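Local coordinates for protein heme oxygenase (mycobilin-producing) (Mycobacterium tuberculosis, PDB 3HX9) that binds two hemes in its active site and probably degrades heme oxidatively to mycobilins, with release of iron, at residues A[58-61]-A[62-65]; A[64-68]-A[69-73]. All blocks are in the same frame, centred on the assembly; numbering follows the deposited sequence.

Interaction 1. Residues A[58-61]-A[62-65]. With HEM (protoporphyrin IX containing Fe), chain E.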
ATOM      1  N   GLU A  58       2.179   6.483  13.080  1.00 18.76           N
ATOM      2  CA  GLU A  58       1.057   7.026  13.858  1.00 20.20           C
ATOM      3  C   GLU A  58       0.529   8.370  13.394  1.00 18.99           C
ATOM      4  O   GLU A  58      -0.676   8.627  13.517  1.00 19.19           O
ATOM      5  CB  GLU A  58       1.512   7.182  15.318  1.00 20.88           C
ATOM      6  CG  GLU A  58       2.107   5.893  15.872  1.00 30.48           C
ATOM      7  CD  GLU A  58       2.065   5.827  17.388  1.00 40.32           C
ATOM      8  OE1 GLU A  58       2.351   6.881  18.049  1.00 42.14           O
ATOM      9  OE2 GLU A  58       1.739   4.704  17.883  1.00 42.56           O
ATOM     10  N   SER A  59       1.395   9.261  12.876  1.00 17.06           N
ATOM     11  CA  SER A  59       0.988  10.561  12.412  1.00 18.01           C
ATOM     12  C   SER A  59       1.924  11.055  11.335  1.00 18.33           C
ATOM     13  O   SER A  59       3.061  10.560  11.231  1.00 18.85           O
ATOM     14  CB  SER A  59       1.063  11.568  13.571  1.00 19.02           C
ATOM     15  OG  SER A  59       2.413  11.778  14.002  1.00 21.83           O
ATOM     16  N   ASP A  60       1.465  12.036  10.592  1.00 19.19           N
ATOM     17  CA  ASP A  60       2.363  12.695   9.654  1.00 17.53           C
ATOM     18  C   ASP A  60       3.500  13.359  10.443  1.00 20.41           C
ATOM     19  O   ASP A  60       4.642  13.348   9.983  1.00 20.23           O
ATOM     20  CB  ASP A  60       1.625  13.746   8.885  1.00 18.56           C
ATOM     21  CG  ASP A  60       2.540  14.541   7.974  1.00 22.02           C
ATOM     22  OD1 ASP A  60       3.207  13.945   7.087  1.00 19.89           O
ATOM     23  OD2 ASP A  60       2.645  15.806   8.176  1.00 22.52           O
ATOM     24  N   GLU A  61       3.218  13.895  11.639  1.00 20.86           N
ATOM     25  CA  GLU A  61       4.343  14.593  12.338  1.00 23.38           C
ATOM     26  C   GLU A  61       5.466  13.615  12.679  1.00 22.08           C
ATOM     27  O   GLU A  61       6.673  13.991  12.634  1.00 22.22           O
ATOM     28  CB  GLU A  61       3.868  15.330  13.609  1.00 25.50           C
ATOM     29  CG  GLU A  61       3.391  16.738  13.328  1.00 34.59           C
ATOM     30  CD  GLU A  61       2.408  17.274  14.399  1.00 45.50           C
ATOM     31  OE1 GLU A  61       2.788  17.254  15.604  1.00 49.99           O
ATOM     32  OE2 GLU A  61       1.267  17.718  14.031  1.00 48.08           O
ATOM     33  N   ALA A  62       5.085  12.372  13.004  1.00 20.02           N
ATOM     34  CA  ALA A  62       6.053  11.385  13.347  1.00 20.04           C
ATOM     35  C   ALA A  62       6.905  11.079  12.131  1.00 19.29           C
ATOM     36  O   ALA A  62       8.146  11.033  12.213  1.00 19.78           O
ATOM     37  CB  ALA A  62       5.375  10.063  13.881  1.00 19.76           C
ATOM     38  N   PHE A  63       6.236  10.902  11.003  1.00 16.43           N
ATOM     39  CA  PHE A  63       6.981  10.669   9.763  1.00 16.32           C
ATOM     40  C   PHE A  63       7.921  11.846   9.443  1.00 16.43           C
ATOM     41  O   PHE A  63       9.106  11.643   9.163  1.00 18.18           O
ATOM     42  CB  PHE A  63       6.049  10.431   8.605  1.00 14.22           C
ATOM     43  CG  PHE A  63       6.754  10.470   7.264  1.00 15.40           C
ATOM     44  CD1 PHE A  63       7.591   9.412   6.865  1.00 18.46           C
ATOM     45  CD2 PHE A  63       6.615  11.568   6.488  1.00 15.16           C
ATOM     46  CE1 PHE A  63       8.266   9.460   5.640  1.00 17.25           C
ATOM     47  CE2 PHE A  63       7.267  11.688   5.243  1.00 17.42           C
ATOM     48  CZ  PHE A  63       8.108  10.597   4.838  1.00 17.22           C
ATOM     49  N   GLN A  64       7.384  13.063   9.469  1.00 17.10           N
ATOM     50  CA  GLN A  64       8.194  14.219   9.165  1.00 19.51           C
ATOM     51  C   GLN A  64       9.416  14.347  10.081  1.00 19.82           C
ATOM     52  O   GLN A  64      10.506  14.763   9.623  1.00 21.49           O
ATOM     53  CB  GLN A  64       7.384  15.482   9.156  1.00 19.95           C
ATOM     54  CG  GLN A  64       6.191  15.442   8.135  1.00 22.29           C
ATOM     55  CD  GLN A  64       6.565  15.483   6.667  1.00 31.06           C
ATOM     56  OE1 GLN A  64       7.656  15.936   6.318  1.00 32.74           O
ATOM     57  NE2 GLN A  64       5.618  15.060   5.766  1.00 31.30           N
ATOM     58  N   ALA A  65       9.259  14.025  11.345  1.00 19.62           N
ATOM     59  CA  ALA A  65      10.393  14.158  12.261  1.00 21.67           C
ATOM     60  C   ALA A  65      11.529  13.219  11.853  1.00 21.12           C
ATOM     61  O   ALA A  65      12.684  13.603  11.861  1.00 21.28           O
ATOM     62  CB  ALA A  65       9.940  13.875  13.700  1.00 21.53           C
TER
HETATM   63  CHA HEM E 200      16.809   4.819  -1.207  1.00 18.38           C
HETATM   64  CHB HEM E 200      15.932   1.899   2.586  1.00 20.56           C
HETATM   65  CHC HEM E 200      11.895   4.449   3.546  1.00 16.90           C
HETATM   66  CHD HEM E 200      13.312   7.799   0.335  1.00 21.79           C
HETATM   67  C1A HEM E 200      16.855   3.784  -0.296  1.00 19.79           C
HETATM   68  C2A HEM E 200      17.793   2.689  -0.377  1.00 21.83           C
HETATM   69  C3A HEM E 200      17.568   1.899   0.673  1.00 22.38           C
HETATM   70  C4A HEM E 200      16.474   2.425   1.412  1.00 18.81           C
HETATM   71  CMA HEM E 200      18.256   0.579   1.036  1.00 23.61           C
HETATM   72  CAA HEM E 200      18.861   2.527  -1.496  1.00 25.26           C
HETATM   73  CBA HEM E 200      18.214   1.818  -2.698  1.00 26.04           C
HETATM   74  CGA HEM E 200      19.141   1.525  -3.868  1.00 28.00           C
HETATM   75  O1A HEM E 200      18.877   2.048  -4.933  1.00 34.86           O
HETATM   76  O2A HEM E 200      20.121   0.784  -3.738  1.00 30.12           O
HETATM   77  C1B HEM E 200      14.760   2.348   3.136  1.00 16.71           C
HETATM   78  C2B HEM E 200      14.080   1.684   4.235  1.00 17.35           C
HETATM   79  C3B HEM E 200      12.947   2.386   4.498  1.00 19.59           C
HETATM   80  C4B HEM E 200      12.873   3.501   3.563  1.00 19.47           C
HETATM   81  CMB HEM E 200      14.556   0.431   4.987  1.00 21.06           C
HETATM   82  CAB HEM E 200      11.924   1.977   5.555  1.00 18.92           C
HETATM   83  CBB HEM E 200      11.135   2.839   6.187  1.00 30.55           C
HETATM   84  C1C HEM E 200      11.945   5.581   2.773  1.00 18.66           C
HETATM   85  C2C HEM E 200      10.921   6.594   2.721  1.00 16.28           C
HETATM   86  C3C HEM E 200      11.355   7.463   1.793  1.00 20.75           C
HETATM   87  C4C HEM E 200      12.616   7.068   1.278  1.00 17.65           C
HETATM   88  CMC HEM E 200       9.550   6.595   3.427  1.00 18.84           C
HETATM   89  CAC HEM E 200      10.631   8.723   1.347  1.00 25.15           C
HETATM   90  CBC HEM E 200      10.391   9.630   2.299  1.00 37.48           C
HETATM   91  C1D HEM E 200      14.366   7.312  -0.387  1.00 19.01           C
HETATM   92  C2D HEM E 200      14.924   7.993  -1.515  1.00 17.53           C
HETATM   93  C3D HEM E 200      16.018   7.063  -2.009  1.00 19.83           C
HETATM   94  C4D HEM E 200      15.983   5.902  -1.131  1.00 19.87           C
HETATM   95  CMD HEM E 200      14.461   9.384  -2.039  1.00 16.91           C
HETATM   96  CAD HEM E 200      16.933   7.302  -3.217  1.00 18.68           C
HETATM   97  CBD HEM E 200      16.166   6.689  -4.403  1.00 20.32           C
HETATM   98  CGD HEM E 200      16.887   7.076  -5.705  1.00 23.79           C
HETATM   99  O1D HEM E 200      18.068   7.429  -5.653  1.00 28.22           O
HETATM  100  O2D HEM E 200      16.300   7.154  -6.806  1.00 26.06           O
HETATM  101  NA  HEM E 200      16.029   3.596   0.823  1.00 20.13           N
HETATM  102  NB  HEM E 200      14.021   3.436   2.771  1.00 19.24           N
HETATM  103  NC  HEM E 200      12.992   5.899   1.905  1.00 19.27           N
HETATM  104  ND  HEM E 200      14.970   6.078  -0.232  1.00 17.78           N
HETATM  105 FE   HEM E 200      14.341   4.601   1.071  1.00 18.17          FE

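Interaction 2. Residues A[64-68]-A[69-73]. With HEM (protoporphyrin IX containing Fe), chain C.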
ATOM      1  N   GLN A  64       7.384  13.063   9.469  1.00 17.10           N
ATOM      2  CA  GLN A  64       8.194  14.219   9.165  1.00 19.51           C
ATOM      3  C   GLN A  64       9.416  14.347  10.081  1.00 19.82           C
ATOM      4  O   GLN A  64      10.506  14.763   9.623  1.00 21.49           O
ATOM      5  CB  GLN A  64       7.384  15.482   9.156  1.00 19.95           C
ATOM      6  CG  GLN A  64       6.191  15.442   8.135  1.00 22.29           C
ATOM      7  CD  GLN A  64       6.565  15.483   6.667  1.00 31.06           C
ATOM      8  OE1 GLN A  64       7.656  15.936   6.318  1.00 32.74           O
ATOM      9  NE2 GLN A  64       5.618  15.060   5.766  1.00 31.30           N
ATOM     10  N   ALA A  65       9.259  14.025  11.345  1.00 19.62           N
ATOM     11  CA  ALA A  65      10.393  14.158  12.261  1.00 21.67           C
ATOM     12  C   ALA A  65      11.529  13.219  11.853  1.00 21.12           C
ATOM     13  O   ALA A  65      12.684  13.603  11.861  1.00 21.28           O
ATOM     14  CB  ALA A  65       9.940  13.875  13.700  1.00 21.53           C
ATOM     15  N   TRP A  66      11.172  11.988  11.520  1.00 19.42           N
ATOM     16  CA  TRP A  66      12.137  10.958  11.087  1.00 18.14           C
ATOM     17  C   TRP A  66      12.782  11.296   9.744  1.00 17.45           C
ATOM     18  O   TRP A  66      14.016  11.311   9.612  1.00 18.25           O
ATOM     19  CB  TRP A  66      11.416   9.621  10.967  1.00 17.79           C
ATOM     20  CG  TRP A  66      12.274   8.570  10.430  1.00 18.40           C
ATOM     21  CD1 TRP A  66      13.256   7.876  11.102  1.00 23.12           C
ATOM     22  CD2 TRP A  66      12.187   8.004   9.126  1.00 19.77           C
ATOM     23  NE1 TRP A  66      13.813   6.920  10.264  1.00 18.16           N
ATOM     24  CE2 TRP A  66      13.197   7.000   9.036  1.00 19.77           C
ATOM     25  CE3 TRP A  66      11.371   8.278   7.999  1.00 18.37           C
ATOM     26  CZ2 TRP A  66      13.377   6.211   7.869  1.00 21.45           C
ATOM     27  CZ3 TRP A  66      11.574   7.515   6.838  1.00 20.91           C
ATOM     28  CH2 TRP A  66      12.571   6.497   6.789  1.00 19.97           C
ATOM     29  N   ALA A  67      11.943  11.585   8.751  1.00 19.04           N
ATOM     30  CA  ALA A  67      12.386  11.846   7.381  1.00 18.42           C
ATOM     31  C   ALA A  67      13.300  13.074   7.315  1.00 19.94           C
ATOM     32  O   ALA A  67      14.220  13.123   6.486  1.00 19.64           O
ATOM     33  CB  ALA A  67      11.129  12.082   6.511  1.00 18.87           C
ATOM     34  N   ASN A  68      13.019  14.083   8.127  1.00 20.91           N
ATOM     35  CA  ASN A  68      13.834  15.297   8.054  1.00 23.84           C
ATOM     36  C   ASN A  68      15.051  15.238   8.960  1.00 22.77           C
ATOM     37  O   ASN A  68      15.919  16.114   8.882  1.00 22.58           O
ATOM     38  CB  ASN A  68      13.069  16.591   8.358  1.00 24.83           C
ATOM     39  CG  ASN A  68      11.678  16.685   7.693  1.00 31.50           C
ATOM     40  OD1 ASN A  68      11.461  16.259   6.592  1.00 37.67           O
ATOM     41  ND2 ASN A  68      10.716  17.267   8.429  1.00 39.87           N
ATOM     42  N   GLY A  69      15.091  14.311   9.901  1.00 22.96           N
ATOM     43  CA  GLY A  69      16.173  14.370  10.898  1.00 22.09           C
ATOM     44  C   GLY A  69      17.027  13.141  10.757  1.00 21.77           C
ATOM     45  O   GLY A  69      17.927  13.075   9.872  1.00 20.93           O
ATOM     46  N   PRO A  70      16.729  12.144  11.586  1.00 22.86           N
ATOM     47  CA  PRO A  70      17.471  10.927  11.685  1.00 23.65           C
ATOM     48  C   PRO A  70      17.595  10.193  10.380  1.00 21.33           C
ATOM     49  O   PRO A  70      18.615   9.603  10.163  1.00 23.11           O
ATOM     50  CB  PRO A  70      16.650  10.073  12.724  1.00 25.59           C
ATOM     51  CG  PRO A  70      15.653  11.028  13.295  1.00 26.76           C
ATOM     52  CD  PRO A  70      15.716  12.315  12.662  1.00 23.98           C
ATOM     53  N   ALA A  71      16.580  10.200   9.501  1.00 20.72           N
ATOM     54  CA  ALA A  71      16.697   9.416   8.242  1.00 20.08           C
ATOM     55  C   ALA A  71      17.870   9.931   7.419  1.00 18.73           C
ATOM     56  O   ALA A  71      18.604   9.122   6.822  1.00 17.73           O
ATOM     57  CB  ALA A  71      15.412   9.493   7.397  1.00 19.75           C
ATOM     58  N   ILE A  72      18.029  11.256   7.404  1.00 17.53           N
ATOM     59  CA  ILE A  72      19.050  11.842   6.556  1.00 18.09           C
ATOM     60  C   ILE A  72      20.420  11.615   7.239  1.00 18.49           C
ATOM     61  O   ILE A  72      21.368  11.171   6.601  1.00 18.71           O
ATOM     62  CB  ILE A  72      18.837  13.305   6.320  1.00 17.82           C
ATOM     63  CG1 ILE A  72      17.567  13.483   5.462  1.00 18.16           C
ATOM     64  CG2 ILE A  72      20.072  13.867   5.571  1.00 20.61           C
ATOM     65  CD1 ILE A  72      17.070  14.924   5.295  1.00 19.69           C
ATOM     66  N   ALA A  73      20.470  11.884   8.523  1.00 18.53           N
ATOM     67  CA  ALA A  73      21.742  11.728   9.254  1.00 22.26           C
ATOM     68  C   ALA A  73      22.340  10.321   9.202  1.00 23.21           C
ATOM     69  O   ALA A  73      23.552  10.187   9.356  1.00 25.49           O
ATOM     70  CB  ALA A  73      21.573  12.145  10.723  1.00 23.72           C
TER
HETATM   71  CHA HEM C 300      19.733   3.673   2.769  1.00 21.78           C
HETATM   72  CHB HEM C 300      20.619   6.454  -1.124  1.00 20.59           C
HETATM   73  CHC HEM C 300      17.186   9.545   0.490  1.00 21.85           C
HETATM   74  CHD HEM C 300      15.918   6.425   3.919  1.00 19.31           C
HETATM   75  C1A HEM C 300      20.293   4.174   1.600  1.00 23.45           C
HETATM   76  C2A HEM C 300      21.384   3.615   0.888  1.00 26.15           C
HETATM   77  C3A HEM C 300      21.603   4.351  -0.204  1.00 27.61           C
HETATM   78  C4A HEM C 300      20.675   5.456  -0.186  1.00 22.97           C
HETATM   79  CMA HEM C 300      22.694   4.138  -1.260  1.00 31.00           C
HETATM   80  CAA HEM C 300      22.182   2.362   1.297  1.00 31.81           C
HETATM   81  CBA HEM C 300      21.546   1.160   0.661  1.00 41.90           C
HETATM   82  CGA HEM C 300      22.647   0.153   0.442  1.00 49.55           C
HETATM   83  O1A HEM C 300      23.280   0.225  -0.669  1.00 51.94           O
HETATM   84  O2A HEM C 300      22.882  -0.678   1.393  1.00 50.16           O
HETATM   85  C1B HEM C 300      19.813   7.547  -0.978  1.00 18.63           C
HETATM   86  C2B HEM C 300      19.737   8.691  -1.874  1.00 19.89           C
HETATM   87  C3B HEM C 300      18.797   9.510  -1.450  1.00 21.92           C
HETATM   88  C4B HEM C 300      18.200   8.927  -0.247  1.00 20.18           C
HETATM   89  CMB HEM C 300      20.680   8.845  -3.083  1.00 22.58           C
HETATM   90  CAB HEM C 300      18.346  10.878  -2.020  1.00 25.10           C
HETATM   91  CBB HEM C 300      18.364  11.155  -3.309  1.00 32.09           C
HETATM   92  C1C HEM C 300      16.535   8.967   1.573  1.00 20.38           C
HETATM   93  C2C HEM C 300      15.425   9.505   2.272  1.00 20.38           C
HETATM   94  C3C HEM C 300      15.064   8.656   3.209  1.00 18.02           C
HETATM   95  C4C HEM C 300      16.003   7.531   3.134  1.00 18.18           C
HETATM   96  CMC HEM C 300      14.752  10.877   1.977  1.00 20.51           C
HETATM   97  CAC HEM C 300      13.890   8.736   4.203  1.00 20.24           C
HETATM   98  CBC HEM C 300      13.088   9.792   4.384  1.00 20.90           C
HETATM   99  C1D HEM C 300      16.851   5.424   3.951  1.00 19.42           C
HETATM  100  C2D HEM C 300      16.904   4.385   4.960  1.00 18.88           C
HETATM  101  C3D HEM C 300      18.074   3.572   4.599  1.00 18.66           C
HETATM  102  C4D HEM C 300      18.632   4.151   3.409  1.00 20.83           C
HETATM  103  CMD HEM C 300      15.932   4.157   6.144  1.00 20.59           C
HETATM  104  CAD HEM C 300      18.546   2.320   5.420  1.00 20.85           C
HETATM  105  CBD HEM C 300      19.638   2.809   6.363  1.00 28.18           C
HETATM  106  CGD HEM C 300      20.277   1.758   7.261  1.00 36.25           C
HETATM  107  O1D HEM C 300      20.644   2.152   8.422  1.00 37.83           O
HETATM  108  O2D HEM C 300      20.438   0.557   6.866  1.00 38.39           O
HETATM  109  NA  HEM C 300      19.865   5.318   0.921  1.00 21.90           N
HETATM  110  NB  HEM C 300      18.822   7.692  -0.049  1.00 19.85           N
HETATM  111  NC  HEM C 300      16.880   7.718   2.096  1.00 19.74           N
HETATM  112  ND  HEM C 300      17.856   5.253   3.059  1.00 20.69           N
HETATM  113 FE   HEM C 300      18.495   6.611   1.635  1.00 21.71          FE

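Interaction 1. Residues A[58-61]-A[62-65]
Asp60 and Gln64, one helical turn apart, meet over a compact patch of carbonyl, carboxylate and amide. Gln64 NE2 donates to Asp60 OD1 at 3.0 Å, nearly straight at 168°, and OD1 accepts through its syn lone pair. The acceptor lies almost in the amide plane, yet the carboxylate and amide planes are turned 63° apart. A bend at chi2 folds the Gln64 chain back along the helix, bringing CG to 3.2 Å from Asp60 O, the same carbonyl that accepts from Gln64 N at 2.8 Å. Asp60 is thus gripped through both its main chain and its side chain; OD1 also has a long, weak ion pair with Lys5. Both side chains rest on Glu91 of strand 87-99.

The turn itself illustrates N-capping. Ser59 occupies the N-cap of helix 60-68, and its first torsion (chi1 66°) turns OG forward to accept from Ala62 N at 2.9 Å, while Ser59 O receives Phe63 N at 3.2 Å. The side chain thus offers Ala62 N a better-aligned acceptor than Ser59 O, to which the same N-H bonds only weakly. The helix is part of the dimeric alpha+beta barrel of the antibiotic biosynthesis monooxygenase family.

On the inner side, buried Phe63 meets the chain E heme with its edge: CZ lies 3.5 Å from the vinyl carbon CBC, close to the ring plane, and CE1 is 3.8 Å from the methyl CMC. Trp57 packs against the same ring edge-to-face.

Toward solvent the grip slackens. Glu61 and Ala65 are both exposed, and what ties them is chiefly the backbone bond from Ala65 N to Glu61 O at 2.9 Å, the carboxylate of Glu61 reaching away from the turn.

Interaction 2. Residues A[64-68]-A[69-73]
Trp66 O accepts two backbone hydrogens from opposite faces of its carbonyl plane, at the junction of helices 60-68 and 70-73. Ala71 N, five residues on, makes the shorter bond at 2.8 Å, only moderately tilted from the plane. Gly69 N, at 3.2 Å, stands well above that plane, off the lone pairs. Between these two donors comes Pro70, whose nitrogen has no hydrogen to give; its ring instead lies along the end of the first helix, with CD 3.4 Å from Ala65 O. Gly69 is the N-cap of helix 70-73, so this one carbonyl binds both the cap residue and an amide of the new helix's first turn.

The same turn brings Ala71 back over the indole. Its CB sits above the six-membered ring of Trp66, 3.8 Å from the centroid and 14° off the normal, a well-centred CH-pi contact. The methyl is also close to the carbonyl, Ala71 CB lying 3.2 Å from Trp66 O. With CG of Trp66 trans to the main-chain nitrogen (chi1 175°), the indole is directed to the heme side of the helix, where Val30 and Ser33 also pack on it.

The chain C heme completes the cluster. Ala71 CB lies 3.6 Å from its vinyl carbon CAC, and the outer indole carbon CH2 approaches that same CAC at 3.7 Å. Ala67 CB touches the other vinyl carbon, CBC, also at 3.7 Å, so two alanine methyls and the benzo ring of the indole all touch one vinyl group. Farther along, Ile72 O is hydrogen-bonded to ND1 of His75, the probable axial ligand, and Trp66 is a predicted transition-state stabiliser: the helix break forms one wall of this enzyme's diheme pocket.

Interactions 1 and 2 share Gln64 and Ala65 and follow one another along the same helical run, their centres about 10 Å apart. Interaction 1 starts helix 60-68 with a serine cap, and interaction 2 carries its far end into helix 70-73. Their aromatic residues form one surface toward the ligands: the nearest side-chain atoms of Phe63 and Trp66 are about 4 Å apart, and Trp57 meets both rings. Phe63 makes its closest heme contact with chain E, Ala67 and Ala71 with chain C. Trp66 touches both hemes, which lie close together in the one pocket. The side chain of Phe63 is about 11 Å from that of His75, the probable axial ligand, at the nearest atoms.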